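PDB 1WY6: DUF1955 domain-containing protein, which is of unknown function but folds as a helical repeat protein of a hyperthermophilic archaeon. Local coordinates for residues A[21-26]-A[59-64]. Sequence-based numbering, arbitrary orientation.
Sequences GYIDEG and FQVLDK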
loop_
_atom_site.group_PDB
_atom_site.type_symbol
_atom_site.label_atom_id
_atom_site.label_comp_id
_atom_site.label_asym_id
_atom_site.label_seq_id
_atom_site.Cartn_x
_atom_site.Cartn_y
_atom_site.Cartn_z
ATOM N N GLY A 21 -12.463 -0.014 -13.752
ATOM C CA GLY A 21 -13.336 -0.820 -12.919
ATOM C C GLY A 21 -13.767 -2.141 -13.525
ATOM O O GLY A 21 -14.521 -2.885 -12.904
ATOM N N TYR A 22 -13.316 -2.421 -14.743
ATOM C CA TYR A 22 -13.630 -3.683 -15.415
ATOM C C TYR A 22 -12.590 -4.679 -14.903
ATOM O O TYR A 22 -11.722 -5.116 -15.654
ATOM C CB TYR A 22 -13.479 -3.526 -16.927
ATOM C CG TYR A 22 -14.528 -2.661 -17.593
ATOM C CD1 TYR A 22 -15.686 -3.231 -18.137
ATOM C CD2 TYR A 22 -14.343 -1.284 -17.731
ATOM C CE1 TYR A 22 -16.624 -2.455 -18.813
ATOM C CE2 TYR A 22 -15.282 -0.497 -18.406
ATOM C CZ TYR A 22 -16.415 -1.098 -18.949
ATOM O OH TYR A 22 -17.311 -0.350 -19.674
ATOM N N ILE A 23 -12.677 -5.023 -13.618
ATOM C CA ILE A 23 -11.715 -5.932 -12.990
ATOM C C ILE A 23 -11.565 -7.329 -13.631
ATOM O O ILE A 23 -10.451 -7.753 -13.918
ATOM C CB ILE A 23 -12.034 -6.115 -11.476
ATOM C CG1 ILE A 23 -12.330 -4.757 -10.817
ATOM C CG2 ILE A 23 -10.856 -6.779 -10.778
ATOM C CD1 ILE A 23 -11.162 -3.765 -10.834
ATOM N N ASP A 24 -12.673 -8.035 -13.854
ATOM C CA ASP A 24 -12.610 -9.376 -14.438
ATOM C C ASP A 24 -11.955 -9.363 -15.811
ATOM O O ASP A 24 -11.136 -10.222 -16.129
ATOM C CB ASP A 24 -14.013 -9.980 -14.578
ATOM C CG ASP A 24 -14.732 -10.105 -13.250
ATOM O OD1 ASP A 24 -14.246 -10.832 -12.362
ATOM O OD2 ASP A 24 -15.793 -9.473 -13.096
ATOM N N GLU A 25 -12.342 -8.391 -16.625
ATOM C CA GLU A 25 -11.803 -8.262 -17.965
ATOM C C GLU A 25 -10.285 -8.076 -17.923
ATOM O O GLU A 25 -9.535 -8.831 -18.552
ATOM C CB GLU A 25 -12.456 -7.071 -18.682
ATOM C CG GLU A 25 -13.916 -7.256 -19.108
ATOM C CD GLU A 25 -14.916 -7.128 -17.963
ATOM O OE1 GLU A 25 -14.577 -6.539 -16.912
ATOM O OE2 GLU A 25 -16.059 -7.605 -18.128
ATOM N N GLY A 26 -9.831 -7.068 -17.184
ATOM C CA GLY A 26 -8.403 -6.814 -17.090
ATOM C C GLY A 26 -7.627 -7.963 -16.467
ATOM O O GLY A 26 -6.507 -8.245 -16.878
ATOM N N PHE A 59 -7.374 -2.545 -4.275
ATOM C CA PHE A 59 -7.385 -3.770 -3.491
ATOM C C PHE A 59 -8.091 -4.953 -4.149
ATOM O O PHE A 59 -7.688 -6.093 -3.949
ATOM C CB PHE A 59 -7.950 -3.465 -2.102
ATOM C CG PHE A 59 -7.155 -2.417 -1.362
ATOM C CD1 PHE A 59 -7.782 -1.309 -0.799
ATOM C CD2 PHE A 59 -5.768 -2.514 -1.277
ATOM C CE1 PHE A 59 -7.033 -0.308 -0.168
ATOM C CE2 PHE A 59 -5.013 -1.526 -0.652
ATOM C CZ PHE A 59 -5.645 -0.416 -0.095
ATOM N N GLN A 60 -9.131 -4.692 -4.938
ATOM C CA GLN A 60 -9.837 -5.767 -5.645
ATOM C C GLN A 60 -8.861 -6.396 -6.640
ATOM O O GLN A 60 -8.834 -7.612 -6.839
ATOM C CB GLN A 60 -11.028 -5.213 -6.429
ATOM C CG GLN A 60 -12.144 -4.609 -5.589
ATOM C CD GLN A 60 -13.162 -3.866 -6.447
ATOM O OE1 GLN A 60 -13.601 -4.363 -7.490
ATOM N NE2 GLN A 60 -13.543 -2.671 -6.007
ATOM N N VAL A 61 -8.069 -5.541 -7.282
ATOM C CA VAL A 61 -7.081 -6.000 -8.246
ATOM C C VAL A 61 -6.013 -6.825 -7.544
ATOM O O VAL A 61 -5.708 -7.934 -7.974
ATOM C CB VAL A 61 -6.390 -4.827 -8.955
ATOM C CG1 VAL A 61 -5.267 -5.356 -9.836
ATOM C CG2 VAL A 61 -7.406 -4.048 -9.791
ATOM N N LEU A 62 -5.453 -6.283 -6.463
ATOM C CA LEU A 62 -4.412 -6.975 -5.709
ATOM C C LEU A 62 -4.867 -8.332 -5.172
ATOM O O LEU A 62 -4.092 -9.289 -5.166
ATOM C CB LEU A 62 -3.916 -6.102 -4.552
ATOM C CG LEU A 62 -3.045 -4.908 -4.942
ATOM C CD1 LEU A 62 -2.674 -4.118 -3.698
ATOM C CD2 LEU A 62 -1.792 -5.409 -5.656
ATOM N N ASP A 63 -6.115 -8.408 -4.717
ATOM C CA ASP A 63 -6.677 -9.655 -4.198
ATOM C C ASP A 63 -6.684 -10.734 -5.285
ATOM O O ASP A 63 -6.534 -11.919 -5.011
ATOM C CB ASP A 63 -8.119 -9.434 -3.736
ATOM C CG ASP A 63 -8.213 -8.766 -2.376
ATOM O OD1 ASP A 63 -9.315 -8.285 -2.050
ATOM O OD2 ASP A 63 -7.213 -8.727 -1.630
ATOM N N LYS A 64 -6.861 -10.320 -6.530
ATOM C CA LYS A 64 -6.920 -11.290 -7.616
ATOM C C LYS A 64 -5.585 -11.628 -8.248
ATOM O O LYS A 64 -5.300 -12.796 -8.505
ATOM C CB LYS A 64 -7.878 -10.801 -8.697
ATOM C CG LYS A 64 -9.348 -10.992 -8.360
ATOM C CD LYS A 64 -10.230 -10.329 -9.399
ATOM C CE LYS A 64 -11.652 -10.862 -9.343
ATOM N NZ LYS A 64 -12.166 -10.925 -7.953
#
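The side-chain amide of Gln60 meets Ile23 through its oxygen end, OE1 lying 3.6 Å from Ile23 CG1 in a plain van der Waals touch, the two side chains crossing at about a right angle. In segment 21-26 the Asp24 carboxylate brings OD1 to 4.0 Å from Lys64 CE, while the Tyr22 ring takes no part in the contact and has Glu25 OE1 at its edge, in the ring plane. Ile23 makes three of the four touches between the segments. With Ile23 CG1 beside the backbone N (chi1 -45°), the two branches diverge: Ile23 CD1 packs against Val61 CG2 at 3.9 Å, and Ile23 CG2 lies across the aliphatic stem of Lys64, 3.9 Å from its CD. This is helix-to-helix packing in a helical repeat protein, joining the first turn of helix 23-36 to helix 55-65. A Schellman motif at Gly21 ends helix 7-19, and Tyr22 occupies the N-cap position of the next helix, which puts Ile23 at its start, facing Val61; Leu18 of helix 7-19 also touches Val61. An alanine in place of Ile23 is likely to leave Val61 CG2 and the Lys64 methylenes without their apolar partner. On the exposed flank, Lys64 bends at its last torsion (chi4 46°), and its NZ stays 4.9 Å from Asp24 OD1, a separation at which the opposite charges may still attract weakly.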